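Local coordinates for protein 2',5'-phosphodiesterase 12 (Homo sapiens, PDB 4Z0V) that belongs to the endonuclease/exonuclease/phosphatase family, coupling a DNase I-like domain, with magnesium present in the crystal, to an N-terminal domain of the E-set clan, at residues Lys119-Ala124 with Val434-Trp439; Arg127-Asn132 with Thr171-Asp176; Lys372-Glu377 with Leu401-Val406; Val268-Ser273 with Arg280-Asn285; Asp111-Tyr116 with Ile407-His412. All blocks are in the same frame, centred on the assembly; numbering follows the deposited sequence. Where two conformers were deposited one is given.

Contact 1: Lys119-Ala124 with Val434-Trp439; sequences KVTEDA and VCDLKW
Ala-124 locks onto Trp-439 at the very end of strand 433-439, an inner strand of the six-stranded sheet in the DNase I-like fold. The loop 119-124 comes in alongside this strand, its last part running in nearly the same direction, and then turns back to become strand 125-132, the antiparallel neighbour. The tight end is a single carbonyl. Ala-124 O takes the backbone N-H of Trp-439 at 3.1 Å in an almost straight bond (169° at the hydrogen), with the donor nearly along the C=O axis. The same oxygen lies 3.6 Å from Lys-438 CA in a CA-H...O contact, and it sits at the edge of the indole, 3.2 Å from Trp-439 CD1. The indole is brought there because CG of Trp-439 stands beside its own backbone N (chi1 -66°).

Thr-121 CG2 meets Asp-436 OD2 only weakly, at 4.0 Å, although Asp-436 is buried; its main partner is Arg-127. The solvent side holds Glu-122, Asp-123 and the end of Lys-438. Lys-438 runs past Ala-124, and a bend at chi4 turns NZ away, 6.6 Å from Glu-122 OE2, where the opposite charges may still attract weakly. One water in the indole plane accepts from Trp-439 NE1 at 2.9 Å and donates to Asp-123 O at 2.8 Å.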
# COMPACT_ATOMS: atom_id res chain seq x y z
N LYS A 119 3.76 18.51 3.04
CA LYS A 119 5.20 18.32 3.13
C LYS A 119 5.56 17.07 3.88
O LYS A 119 4.73 16.55 4.63
CB LYS A 119 5.82 19.54 3.87
N VAL A 120 6.83 16.65 3.75
CA VAL A 120 7.37 15.53 4.54
C VAL A 120 7.34 15.99 6.00
O VAL A 120 7.67 17.15 6.28
CB VAL A 120 8.78 15.10 4.06
CG1 VAL A 120 9.38 14.09 5.02
CG2 VAL A 120 8.72 14.55 2.64
N THR A 121 6.88 15.12 6.89
CA THR A 121 6.71 15.45 8.30
C THR A 121 8.02 15.53 9.06
O THR A 121 9.01 14.88 8.73
CB THR A 121 5.73 14.50 9.00
OG1 THR A 121 6.21 13.15 8.95
CG2 THR A 121 4.32 14.58 8.45
N GLU A 122 7.97 16.26 10.17
CA GLU A 122 9.08 16.41 11.10
C GLU A 122 9.46 15.04 11.72
O GLU A 122 8.65 14.10 11.73
CB GLU A 122 8.72 17.44 12.21
CG GLU A 122 7.54 17.04 13.08
CD GLU A 122 7.26 17.93 14.28
OE1 GLU A 122 8.18 18.10 15.11
OE2 GLU A 122 6.10 18.39 14.43
N ASP A 123 10.68 14.96 12.28
CA ASP A 123 11.27 13.75 12.88
C ASP A 123 10.40 13.07 13.97
O ASP A 123 10.48 11.85 14.17
CB ASP A 123 12.64 14.09 13.49
CG ASP A 123 13.65 14.70 12.51
OD1 ASP A 123 13.32 14.82 11.30
OD2 ASP A 123 14.75 15.10 12.96
N ALA A 124 9.59 13.86 14.70
CA ALA A 124 8.76 13.32 15.77
C ALA A 124 7.54 12.56 15.23
O ALA A 124 6.88 11.88 16.00
CB ALA A 124 8.29 14.44 16.69
N VAL A 434 -4.86 7.44 5.71
CA VAL A 434 -3.62 8.22 5.91
C VAL A 434 -3.72 8.92 7.25
O VAL A 434 -4.73 9.59 7.52
CB VAL A 434 -3.38 9.26 4.78
CG1 VAL A 434 -1.98 9.89 4.88
CG2 VAL A 434 -3.61 8.66 3.40
N CYS A 435 -2.70 8.79 8.10
CA CYS A 435 -2.71 9.48 9.40
C CYS A 435 -1.31 9.85 9.80
O CYS A 435 -0.35 9.15 9.43
CB CYS A 435 -3.37 8.62 10.46
SG CYS A 435 -2.47 7.09 10.78
N ASP A 436 -1.17 10.92 10.57
CA ASP A 436 0.13 11.31 11.10
C ASP A 436 0.19 10.81 12.52
O ASP A 436 -0.73 11.11 13.29
CB ASP A 436 0.32 12.82 11.02
CG ASP A 436 0.41 13.34 9.61
OD1 ASP A 436 0.51 12.52 8.68
OD2 ASP A 436 0.44 14.58 9.45
N LEU A 437 1.19 9.98 12.83
CA LEU A 437 1.38 9.43 14.17
C LEU A 437 2.51 10.16 14.86
O LEU A 437 3.41 10.64 14.19
CB LEU A 437 1.72 7.94 14.07
CG LEU A 437 0.71 7.07 13.31
CD1 LEU A 437 1.23 5.63 13.23
CD2 LEU A 437 -0.68 7.16 13.96
N LYS A 438 2.46 10.28 16.18
CA LYS A 438 3.55 10.94 16.91
C LYS A 438 4.13 9.96 17.92
O LYS A 438 3.38 9.21 18.55
CB LYS A 438 3.04 12.23 17.60
CG LYS A 438 4.14 13.11 18.20
CD LYS A 438 3.61 14.53 18.43
CE LYS A 438 4.68 15.52 18.83
NZ LYS A 438 4.89 15.53 20.31
N TRP A 439 5.47 9.91 18.01
CA TRP A 439 6.16 9.12 19.02
C TRP A 439 5.84 9.72 20.40
O TRP A 439 5.90 10.95 20.55
CB TRP A 439 7.69 9.15 18.78
CG TRP A 439 8.19 8.50 17.52
CD1 TRP A 439 8.58 9.14 16.37
CD2 TRP A 439 8.54 7.12 17.35
NE1 TRP A 439 9.13 8.24 15.49
CE2 TRP A 439 9.14 6.99 16.07
CE3 TRP A 439 8.41 5.98 18.15
CZ2 TRP A 439 9.59 5.77 15.58
CZ3 TRP A 439 8.86 4.76 17.66
CH2 TRP A 439 9.43 4.67 16.39
O HOH W 1 9.75 9.45 12.95

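Contact 2: Arg127-Asn132 with Thr171-Asp176; sequences RTVSYN and TGYNAD
Arg-127 meets the turn 173-176 with both its backbone and its side chain. Its carbonyl O receives the N-H of Asp-176 on a lone pair at 2.8 Å, while its own N donates to Asp-176 OD2, also at 2.8 Å, from well above the carboxylate plane. The side chain goes the opposite way along the turn: with CG anti to the backbone N (chi1 179°) and a bend at chi3, NH1 comes round to two successive carbonyls, Tyr-173 O at 3.1 Å and Asn-174 O at 3.3 Å. Both bonds are well bent, the first 142° and the second 136° at the hydrogen, and Asn-174 O is approached from above its carbonyl plane. On the strand face that carries Arg-127 and Val-129, Val-129 CG2 presses on Ala-175 CB at 3.6 Å and reaches the Tyr-173 ring.

The second shell is polar. NH1 has a further acceptor in Lys-119 O and NE a partner in Asp-436, whereas Asp-176 is pinned by Lys-221 and Arg-218, an arrangement likely to keep both groups ionised. Asn-174, with positive phi, breaks the helical path, which is consistent with the carbonyls of Tyr-173 and Asn-174 both turning toward the arginine. This is the return corner of a beta-alpha-beta crossover: helix 159-172 ends and the chain enters strand 177-184, parallel to strand 125-132.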
# COMPACT_ATOMS: atom_id res chain seq x y z
N ARG A 127 4.13 9.64 9.19
CA ARG A 127 2.94 9.65 8.34
C ARG A 127 2.76 8.23 7.79
O ARG A 127 3.61 7.73 7.05
CB ARG A 127 3.04 10.68 7.21
CG ARG A 127 1.80 10.67 6.33
CD ARG A 127 1.73 11.87 5.43
NE ARG A 127 1.45 13.08 6.21
CZ ARG A 127 1.92 14.30 5.93
NH1 ARG A 127 2.68 14.49 4.86
NH2 ARG A 127 1.64 15.32 6.73
N THR A 128 1.61 7.62 8.07
CA THR A 128 1.38 6.21 7.73
C THR A 128 0.18 6.08 6.82
O THR A 128 -0.82 6.80 6.98
CB THR A 128 1.17 5.43 9.05
OG1 THR A 128 2.30 5.65 9.90
CG2 THR A 128 1.03 3.93 8.83
N VAL A 129 0.33 5.23 5.77
CA VAL A 129 -0.73 5.00 4.78
C VAL A 129 -1.06 3.52 4.77
O VAL A 129 -0.15 2.69 4.83
CB VAL A 129 -0.26 5.44 3.35
CG1 VAL A 129 -1.30 5.07 2.28
CG2 VAL A 129 0.08 6.94 3.30
N SER A 130 -2.34 3.16 4.63
CA SER A 130 -2.75 1.76 4.39
C SER A 130 -3.71 1.80 3.23
O SER A 130 -4.69 2.56 3.27
CB SER A 130 -3.36 1.08 5.61
OG SER A 130 -3.65 -0.28 5.30
N TYR A 131 -3.43 1.01 2.17
CA TYR A 131 -4.28 1.13 0.98
C TYR A 131 -4.34 -0.15 0.18
O TYR A 131 -3.31 -0.66 -0.23
CB TYR A 131 -3.64 2.23 0.11
CG TYR A 131 -4.40 2.81 -1.07
CD1 TYR A 131 -5.78 2.61 -1.21
CD2 TYR A 131 -3.78 3.67 -1.98
CE1 TYR A 131 -6.51 3.25 -2.21
CE2 TYR A 131 -4.49 4.29 -3.00
CZ TYR A 131 -5.86 4.10 -3.10
OH TYR A 131 -6.57 4.76 -4.08
N ASN A 132 -5.56 -0.65 -0.09
CA ASN A 132 -5.76 -1.81 -0.96
C ASN A 132 -5.95 -1.17 -2.33
O ASN A 132 -6.93 -0.45 -2.54
CB ASN A 132 -6.96 -2.67 -0.49
CG ASN A 132 -7.29 -3.80 -1.46
OD1 ASN A 132 -7.20 -3.62 -2.68
ND2 ASN A 132 -7.73 -4.96 -0.93
N THR A 171 2.54 9.48 -3.98
CA THR A 171 3.66 10.43 -3.85
C THR A 171 3.21 11.75 -3.24
O THR A 171 3.96 12.34 -2.47
CB THR A 171 4.35 10.65 -5.20
OG1 THR A 171 3.41 11.23 -6.13
CG2 THR A 171 4.97 9.33 -5.77
N GLY A 172 1.96 12.14 -3.52
CA GLY A 172 1.35 13.34 -2.97
C GLY A 172 1.13 13.31 -1.46
O GLY A 172 1.06 14.37 -0.84
N TYR A 173 1.03 12.09 -0.86
CA TYR A 173 0.87 11.95 0.60
C TYR A 173 2.14 12.27 1.36
O TYR A 173 2.07 12.47 2.57
CB TYR A 173 0.36 10.57 1.00
CG TYR A 173 -1.08 10.31 0.62
CD1 TYR A 173 -2.04 11.33 0.67
CD2 TYR A 173 -1.49 9.06 0.16
CE1 TYR A 173 -3.37 11.09 0.34
CE2 TYR A 173 -2.80 8.82 -0.24
CZ TYR A 173 -3.74 9.84 -0.15
OH TYR A 173 -5.05 9.58 -0.48
N ASN A 174 3.33 12.30 0.68
CA ASN A 174 4.61 12.61 1.35
C ASN A 174 4.69 11.82 2.66
O ASN A 174 4.90 12.37 3.75
CB ASN A 174 4.69 14.15 1.59
CG ASN A 174 4.88 14.91 0.30
OD1 ASN A 174 5.79 14.61 -0.49
ND2 ASN A 174 4.03 15.92 0.04
N ALA A 175 4.49 10.50 2.56
CA ALA A 175 4.37 9.60 3.69
C ALA A 175 5.70 8.98 4.08
O ALA A 175 6.69 9.10 3.35
CB ALA A 175 3.36 8.50 3.35
N ASP A 176 5.72 8.35 5.26
CA ASP A 176 6.92 7.72 5.82
C ASP A 176 6.84 6.22 5.80
O ASP A 176 7.88 5.56 5.73
CB ASP A 176 7.15 8.21 7.27
CG ASP A 176 7.25 9.73 7.33
OD1 ASP A 176 7.79 10.34 6.36
OD2 ASP A 176 6.74 10.32 8.29

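Contact 3: Lys372-Glu377 with Leu401-Val406; sequences KSACGE and LEVEQV
The flat group that matters here is the peptide joining Ala-374 to Cys-375, whose carbonyl oxygen is met at the peptide's edge by two valine methyls. Val-403 CG2, 3.8 Å from Ala-374 O, lies close to the peptide plane; Val-406 CG2, 3.4 Å from Ala-374 O, is tilted about 27° from it. A second flat group, the Gly-376 carbonyl, is engaged in its own plane: Ser-373 OG donates to a lone pair of Gly-376 O at 2.7 Å. This adds to the backbone bond from Gly-376 N to Ser-373 O (3.0 Å) that closes the type I turn, and the two together are consistent with a fixed orientation of the Ala-374 carbonyl.

The rest is thin apolar packing. Val-403 CG2 also rests against Ala-374 CB at 4.0 Å. Val-406 divides its branches: CG1, anti to the backbone N (chi1 175°), touches Cys-375 CB at 4.0 Å, leaving CG2 for the carbonyl. Lys-372 runs out fully extended and crosses Val-403 on a slant. A water at this exposed end accepts from Lys-372 NZ at 2.8 Å and from Val-403 N at 3.1 Å.

Glu-404 and Gln-405 both face Asp-436 in a classic bulge, where strand 401-406 turns its corner beside strand 433-439. Strand 371-373 belongs to the other main sheet, pairing with strand 387-397, so the valines pack between the margins of two sheets.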
# COMPACT_ATOMS: atom_id res chain seq x y z
N LYS A 372 -5.18 0.81 18.89
CA LYS A 372 -6.23 1.75 18.57
C LYS A 372 -6.29 1.86 17.06
O LYS A 372 -5.23 1.88 16.43
CB LYS A 372 -5.91 3.12 19.20
CG LYS A 372 -6.86 4.26 18.83
CD LYS A 372 -6.33 5.61 19.30
CE LYS A 372 -7.21 6.73 18.79
NZ LYS A 372 -6.71 8.07 19.20
N SER A 373 -7.49 1.93 16.49
CA SER A 373 -7.62 2.20 15.05
C SER A 373 -7.28 3.69 14.88
O SER A 373 -8.03 4.57 15.33
CB SER A 373 -9.04 1.89 14.58
OG SER A 373 -9.14 2.31 13.23
N ALA A 374 -6.12 3.99 14.29
CA ALA A 374 -5.67 5.38 14.14
C ALA A 374 -6.67 6.25 13.37
O ALA A 374 -6.89 7.40 13.76
CB ALA A 374 -4.30 5.42 13.45
N CYS A 375 -7.31 5.73 12.31
CA CYS A 375 -8.27 6.55 11.56
C CYS A 375 -9.71 6.34 12.02
O CYS A 375 -10.64 6.76 11.34
CB CYS A 375 -8.12 6.31 10.06
SG CYS A 375 -6.45 6.64 9.47
N GLY A 376 -9.86 5.70 13.18
CA GLY A 376 -11.15 5.46 13.79
C GLY A 376 -11.98 4.46 13.05
O GLY A 376 -11.48 3.43 12.60
N GLU A 377 -13.27 4.77 12.91
CA GLU A 377 -14.21 3.86 12.27
C GLU A 377 -14.99 4.63 11.21
O GLU A 377 -16.13 5.01 11.45
CB GLU A 377 -15.13 3.20 13.31
CG GLU A 377 -14.37 2.39 14.36
CD GLU A 377 -15.13 2.00 15.61
OE1 GLU A 377 -16.37 2.17 15.64
OE2 GLU A 377 -14.50 1.49 16.56
N LEU A 401 2.76 5.25 20.60
CA LEU A 401 2.30 6.13 19.53
C LEU A 401 0.99 6.76 19.84
O LEU A 401 0.15 6.15 20.53
CB LEU A 401 2.17 5.30 18.24
CG LEU A 401 3.47 4.70 17.68
CD1 LEU A 401 3.13 3.54 16.77
CD2 LEU A 401 4.31 5.76 16.93
N GLU A 402 0.78 7.95 19.29
CA GLU A 402 -0.48 8.69 19.39
C GLU A 402 -0.83 9.28 18.04
O GLU A 402 0.05 9.44 17.19
CB GLU A 402 -0.40 9.78 20.48
CG GLU A 402 0.60 10.88 20.22
CD GLU A 402 0.81 11.87 21.35
OE1 GLU A 402 1.37 12.95 21.09
OE2 GLU A 402 0.45 11.54 22.51
N VAL A 403 -2.11 9.60 17.82
CA VAL A 403 -2.54 10.17 16.56
C VAL A 403 -2.38 11.69 16.62
O VAL A 403 -2.99 12.35 17.47
CB VAL A 403 -3.98 9.74 16.18
CG1 VAL A 403 -4.33 10.23 14.76
CG2 VAL A 403 -4.12 8.22 16.24
N GLU A 404 -1.61 12.23 15.68
CA GLU A 404 -1.41 13.66 15.53
C GLU A 404 -2.56 14.22 14.69
O GLU A 404 -3.15 15.21 15.09
CB GLU A 404 -0.04 13.95 14.90
CG GLU A 404 0.19 15.41 14.53
CD GLU A 404 0.62 16.36 15.63
OE1 GLU A 404 0.55 16.00 16.83
OE2 GLU A 404 1.03 17.49 15.28
N GLN A 405 -2.88 13.59 13.53
CA GLN A 405 -4.01 14.00 12.70
C GLN A 405 -4.43 12.83 11.82
O GLN A 405 -3.62 11.94 11.54
CB GLN A 405 -3.74 15.26 11.85
CG GLN A 405 -2.68 15.09 10.78
CD GLN A 405 -2.90 15.97 9.55
OE1 GLN A 405 -3.92 16.67 9.37
NE2 GLN A 405 -1.94 15.92 8.63
N VAL A 406 -5.70 12.86 11.41
CA VAL A 406 -6.31 11.90 10.48
C VAL A 406 -6.55 12.69 9.22
O VAL A 406 -7.21 13.75 9.28
CB VAL A 406 -7.61 11.25 11.02
CG1 VAL A 406 -8.27 10.35 9.97
CG2 VAL A 406 -7.33 10.46 12.29
O HOH W 2 -4.11 8.67 20.04

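Contact 4: Val268-Ser273 with Arg280-Asn285; sequences VSVLQS and RICVAN
Leu-271 faces Ile-281 in a hydrogen-bonded antiparallel pair, and its side chain can be followed outward. CB lies 4.0 Å from Ile-281 CG2 and equally far from that residue's carbonyl O. CG then turns beside the backbone N (chi1 -52°), and this carries CD1 diagonally over to Val-283 CG2 at 3.8 Å, at the next hydrogen-bonded pair, the neighbouring one on this face. Phe-222 and Tyr-217, from neighbouring strands, also touch this leucine. The backbones are joined by four bonds, two between Leu-271 and Ile-281 and two between Ser-269 and Val-283; Leu-271 N to Ile-281 O, at 2.8 Å, is nearly straight (171°).

On the opposite face Val-268 CG1 meets Cys-282 SG at 3.5 Å, and helix 295-316 packs against these two, Val-270 and Ala-284. Toward the turn this face continues with Gln-272 and Arg-280, where Gln-272 OE1 lies 3.2 Å from Arg-280 CG. Gln-272 NE2 donates in the amide plane to a lone pair of Ser-273 O at 2.9 Å, with Ser-277 O as a further partner. Gently twisted, with strand directions 156° apart and most of both faces buried, this is a beta hairpin in one sheet of the layered DNase I-like fold.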
# COMPACT_ATOMS: atom_id res chain seq x y z
N VAL A 268 5.96 -8.51 7.73
CA VAL A 268 6.45 -7.86 8.93
C VAL A 268 7.83 -7.32 8.62
O VAL A 268 8.72 -8.09 8.21
CB VAL A 268 6.46 -8.77 10.19
CG1 VAL A 268 7.04 -8.03 11.39
CG2 VAL A 268 5.06 -9.31 10.53
N SER A 269 8.02 -6.04 8.90
CA SER A 269 9.31 -5.38 8.68
C SER A 269 9.69 -4.58 9.92
O SER A 269 8.89 -3.78 10.40
CB SER A 269 9.20 -4.44 7.48
OG SER A 269 8.58 -5.08 6.37
N VAL A 270 10.92 -4.76 10.41
CA VAL A 270 11.36 -3.99 11.57
C VAL A 270 12.24 -2.86 11.04
O VAL A 270 13.23 -3.13 10.37
CB VAL A 270 12.09 -4.87 12.61
CG1 VAL A 270 12.72 -4.00 13.70
CG2 VAL A 270 11.12 -5.89 13.21
N LEU A 271 11.87 -1.61 11.37
CA LEU A 271 12.58 -0.42 10.91
C LEU A 271 13.32 0.25 12.02
O LEU A 271 12.89 0.22 13.18
CB LEU A 271 11.57 0.61 10.31
CG LEU A 271 10.60 0.11 9.23
CD1 LEU A 271 9.67 1.22 8.82
CD2 LEU A 271 11.37 -0.44 8.00
N GLN A 272 14.42 0.90 11.67
CA GLN A 272 15.17 1.66 12.65
C GLN A 272 15.13 3.12 12.28
O GLN A 272 15.36 3.48 11.11
CB GLN A 272 16.62 1.15 12.71
CG GLN A 272 17.60 2.12 13.32
CD GLN A 272 17.50 2.15 14.80
OE1 GLN A 272 17.72 1.14 15.47
NE2 GLN A 272 17.26 3.34 15.35
N SER A 273 14.85 3.98 13.27
CA SER A 273 14.82 5.42 13.05
C SER A 273 16.20 5.90 12.78
O SER A 273 17.14 5.51 13.48
CB SER A 273 14.21 6.14 14.25
OG SER A 273 14.23 7.55 14.09
N ARG A 280 13.06 1.91 17.32
CA ARG A 280 12.78 0.86 16.34
C ARG A 280 11.26 0.66 16.31
O ARG A 280 10.58 0.94 17.30
CB ARG A 280 13.54 -0.45 16.70
CG ARG A 280 15.08 -0.33 16.58
CD ARG A 280 15.92 -1.49 17.15
NE ARG A 280 15.54 -1.82 18.52
CZ ARG A 280 16.11 -2.73 19.32
NH1 ARG A 280 17.20 -3.40 18.91
NH2 ARG A 280 15.64 -2.94 20.53
N ILE A 281 10.72 0.20 15.20
CA ILE A 281 9.28 -0.03 15.12
C ILE A 281 9.04 -1.23 14.22
O ILE A 281 9.75 -1.45 13.23
CB ILE A 281 8.54 1.24 14.64
CG1 ILE A 281 7.00 1.07 14.72
CG2 ILE A 281 9.00 1.71 13.24
CD1 ILE A 281 6.33 2.38 15.09
N CYS A 282 8.11 -2.04 14.63
CA CYS A 282 7.71 -3.24 13.91
C CYS A 282 6.46 -2.89 13.07
O CYS A 282 5.40 -2.58 13.63
CB CYS A 282 7.43 -4.35 14.92
SG CYS A 282 6.74 -5.84 14.16
N VAL A 283 6.59 -2.90 11.74
CA VAL A 283 5.48 -2.55 10.82
C VAL A 283 4.92 -3.82 10.21
O VAL A 283 5.64 -4.53 9.48
CB VAL A 283 5.94 -1.56 9.71
CG1 VAL A 283 4.78 -1.27 8.75
CG2 VAL A 283 6.49 -0.27 10.31
N ALA A 284 3.65 -4.13 10.52
CA ALA A 284 3.02 -5.32 10.01
C ALA A 284 1.93 -4.91 9.03
O ALA A 284 1.32 -3.83 9.16
CB ALA A 284 2.47 -6.17 11.16
N ASN A 285 1.76 -5.73 7.98
CA ASN A 285 0.80 -5.48 6.90
C ASN A 285 0.15 -6.77 6.50
O ASN A 285 0.84 -7.80 6.43
CB ASN A 285 1.55 -4.86 5.69
CG ASN A 285 0.70 -4.50 4.49
OD1 ASN A 285 -0.51 -4.24 4.59
ND2 ASN A 285 1.33 -4.42 3.31
O HOH W 3 5.91 -4.63 6.64

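Contact 5: Asp111-Tyr116 with Ile407-His412; sequences DHRHLY and IPLPSH
Arg-113 NE donates to Pro-408 O at 2.8 Å, the shortest polar bond between helix 110-113 and the loop that begins at Ile-407. The bond is bent (133° at the hydrogen), the oxygen being tilted out of the guanidinium plane; the nitrogen also lies out of the carbonyl plane. A straighter but weak bond runs from NH2 of Arg-113 to Ile-407 O at 3.4 Å, with that oxygen at the edge of the guanidinium and in its plane. NH1 has its own acceptor, Ala-432 O. Backbone carbonyls thus hold the buried guanidinium from several sides and fix its rotation. The chain is bent at chi3 (82°), which swings the group back against the loop, and Pro-410 CD sits 3.8 Å above one face, offset toward the rim.

The loop follows strand 401-406, an edge strand of the six-stranded sheet in the DNase I-like fold, and Ser-411 N-caps the helix 412-416 that comes next. Near the start of the loop, Pro-408 makes a CH-pi contact: its CD lies 3.5 Å from the centroid of the Tyr-116 ring, only 7° off the ring normal. Pro-408 CG slides over the phenol end of the same face, 3.5 Å from Tyr-116 CZ. At the ring's edge are two carbonyls of its own helical turn, His-112 O and Arg-113 O. Ile-407 touches both the arginine and the tyrosine, one branch to each: CG1 meets Tyr-116 CB at 3.7 Å, and CG2 lies 3.9 Å from Arg-113 NE.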
# COMPACT_ATOMS: atom_id res chain seq x y z
N ASP A 111 -7.19 14.85 -4.35
CA ASP A 111 -6.72 16.25 -4.50
C ASP A 111 -6.91 17.07 -3.21
O ASP A 111 -5.97 17.72 -2.76
CB ASP A 111 -7.41 16.96 -5.66
CG ASP A 111 -7.11 16.40 -7.03
OD1 ASP A 111 -6.08 15.69 -7.18
OD2 ASP A 111 -7.90 16.66 -7.96
N HIS A 112 -8.11 17.01 -2.61
CA HIS A 112 -8.37 17.73 -1.37
C HIS A 112 -7.56 17.12 -0.21
O HIS A 112 -7.09 17.84 0.65
CB HIS A 112 -9.87 17.68 -1.04
CG HIS A 112 -10.20 18.40 0.23
ND1 HIS A 112 -10.14 19.78 0.30
CD2 HIS A 112 -10.51 17.91 1.45
CE1 HIS A 112 -10.45 20.09 1.56
NE2 HIS A 112 -10.66 19.00 2.29
N ARG A 113 -7.36 15.79 -0.23
CA ARG A 113 -6.62 15.09 0.82
C ARG A 113 -5.17 15.54 0.87
O ARG A 113 -4.61 15.66 1.95
CB ARG A 113 -6.71 13.57 0.57
CG ARG A 113 -8.15 13.07 0.54
CD ARG A 113 -8.19 11.55 0.54
NE ARG A 113 -8.04 11.02 1.90
CZ ARG A 113 -7.87 9.74 2.19
NH1 ARG A 113 -7.76 8.85 1.21
NH2 ARG A 113 -7.81 9.34 3.45
N HIS A 114 -4.61 15.90 -0.29
CA HIS A 114 -3.23 16.36 -0.40
C HIS A 114 -3.00 17.71 0.28
O HIS A 114 -1.87 18.01 0.64
CB HIS A 114 -2.78 16.40 -1.85
CG HIS A 114 -2.48 15.05 -2.42
ND1 HIS A 114 -2.38 14.85 -3.77
CD2 HIS A 114 -2.24 13.87 -1.78
CE1 HIS A 114 -2.09 13.57 -3.94
NE2 HIS A 114 -2.02 12.93 -2.76
N LEU A 115 -4.09 18.45 0.60
CA LEU A 115 -3.94 19.69 1.38
C LEU A 115 -3.52 19.38 2.82
O LEU A 115 -3.05 20.28 3.52
CB LEU A 115 -5.27 20.48 1.41
CG LEU A 115 -5.83 20.93 0.04
CD1 LEU A 115 -7.08 21.76 0.23
CD2 LEU A 115 -4.78 21.71 -0.77
N TYR A 116 -3.72 18.13 3.28
CA TYR A 116 -3.36 17.68 4.64
C TYR A 116 -1.96 17.05 4.69
O TYR A 116 -1.52 16.62 5.76
CB TYR A 116 -4.38 16.64 5.13
CG TYR A 116 -5.74 17.23 5.41
CD1 TYR A 116 -6.64 17.50 4.38
CD2 TYR A 116 -6.13 17.54 6.71
CE1 TYR A 116 -7.87 18.10 4.63
CE2 TYR A 116 -7.38 18.11 6.98
CZ TYR A 116 -8.23 18.43 5.93
OH TYR A 116 -9.46 18.96 6.19
N ILE A 407 -6.04 12.20 8.07
CA ILE A 407 -6.28 12.84 6.78
C ILE A 407 -7.71 12.40 6.40
O ILE A 407 -7.97 11.19 6.28
CB ILE A 407 -5.21 12.46 5.73
CG1 ILE A 407 -3.82 13.08 6.03
CG2 ILE A 407 -5.67 12.88 4.32
CD1 ILE A 407 -3.03 12.65 7.31
N PRO A 408 -8.67 13.34 6.30
CA PRO A 408 -10.06 12.93 6.06
C PRO A 408 -10.26 12.15 4.79
O PRO A 408 -9.63 12.44 3.78
CB PRO A 408 -10.83 14.26 5.98
CG PRO A 408 -9.81 15.29 5.71
CD PRO A 408 -8.56 14.81 6.39
N LEU A 409 -11.19 11.20 4.84
CA LEU A 409 -11.56 10.42 3.67
C LEU A 409 -12.31 11.32 2.70
O LEU A 409 -12.87 12.34 3.14
CB LEU A 409 -12.42 9.21 4.11
CG LEU A 409 -11.58 7.99 4.53
CD1 LEU A 409 -10.93 8.20 5.91
CD2 LEU A 409 -12.43 6.75 4.58
N PRO A 410 -12.35 10.99 1.39
CA PRO A 410 -13.15 11.82 0.47
C PRO A 410 -14.60 11.92 0.93
O PRO A 410 -15.09 11.02 1.63
CB PRO A 410 -13.10 11.03 -0.86
CG PRO A 410 -11.87 10.20 -0.77
CD PRO A 410 -11.77 9.82 0.70
N SER A 411 -15.29 13.00 0.56
CA SER A 411 -16.71 13.13 0.96
C SER A 411 -17.58 12.08 0.26
O SER A 411 -17.21 11.55 -0.80
CB SER A 411 -17.22 14.52 0.60
OG SER A 411 -17.32 14.59 -0.82
N HIS A 412 -18.78 11.83 0.79
CA HIS A 412 -19.70 10.90 0.18
C HIS A 412 -20.09 11.40 -1.24
O HIS A 412 -20.27 10.58 -2.13
CB HIS A 412 -20.94 10.70 1.07
CG HIS A 412 -21.84 9.60 0.60
ND1 HIS A 412 -21.44 8.27 0.66
CD2 HIS A 412 -23.07 9.67 0.04
CE1 HIS A 412 -22.44 7.57 0.14
NE2 HIS A 412 -23.44 8.37 -0.25

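In the fold
Contacts 1, 2 and 3 meet in one sheet, where strand 433-439 lies between strands 125-132 and 401-406. Asp-436 of contact 1 is the hub: OD1 forms a 2.7 Å salt bridge with Arg-127 NE of contact 2, and OD2 accepts from Gln-405 of contact 3. Gln-405 NE2 also donates to Tyr-116 O at 3.0 Å, bringing in contact 5. Contact 4 belongs to a second sheet, which contact 3 also reaches, Leu-401 touching Ile-281; the centre of contact 4 lies about 27 Å from the centre of contact 5. Toward the probable active site, Asn-132 of contact 2 bonds Glu-182 and Asp-327, acidic residues in sequence signatures of the family.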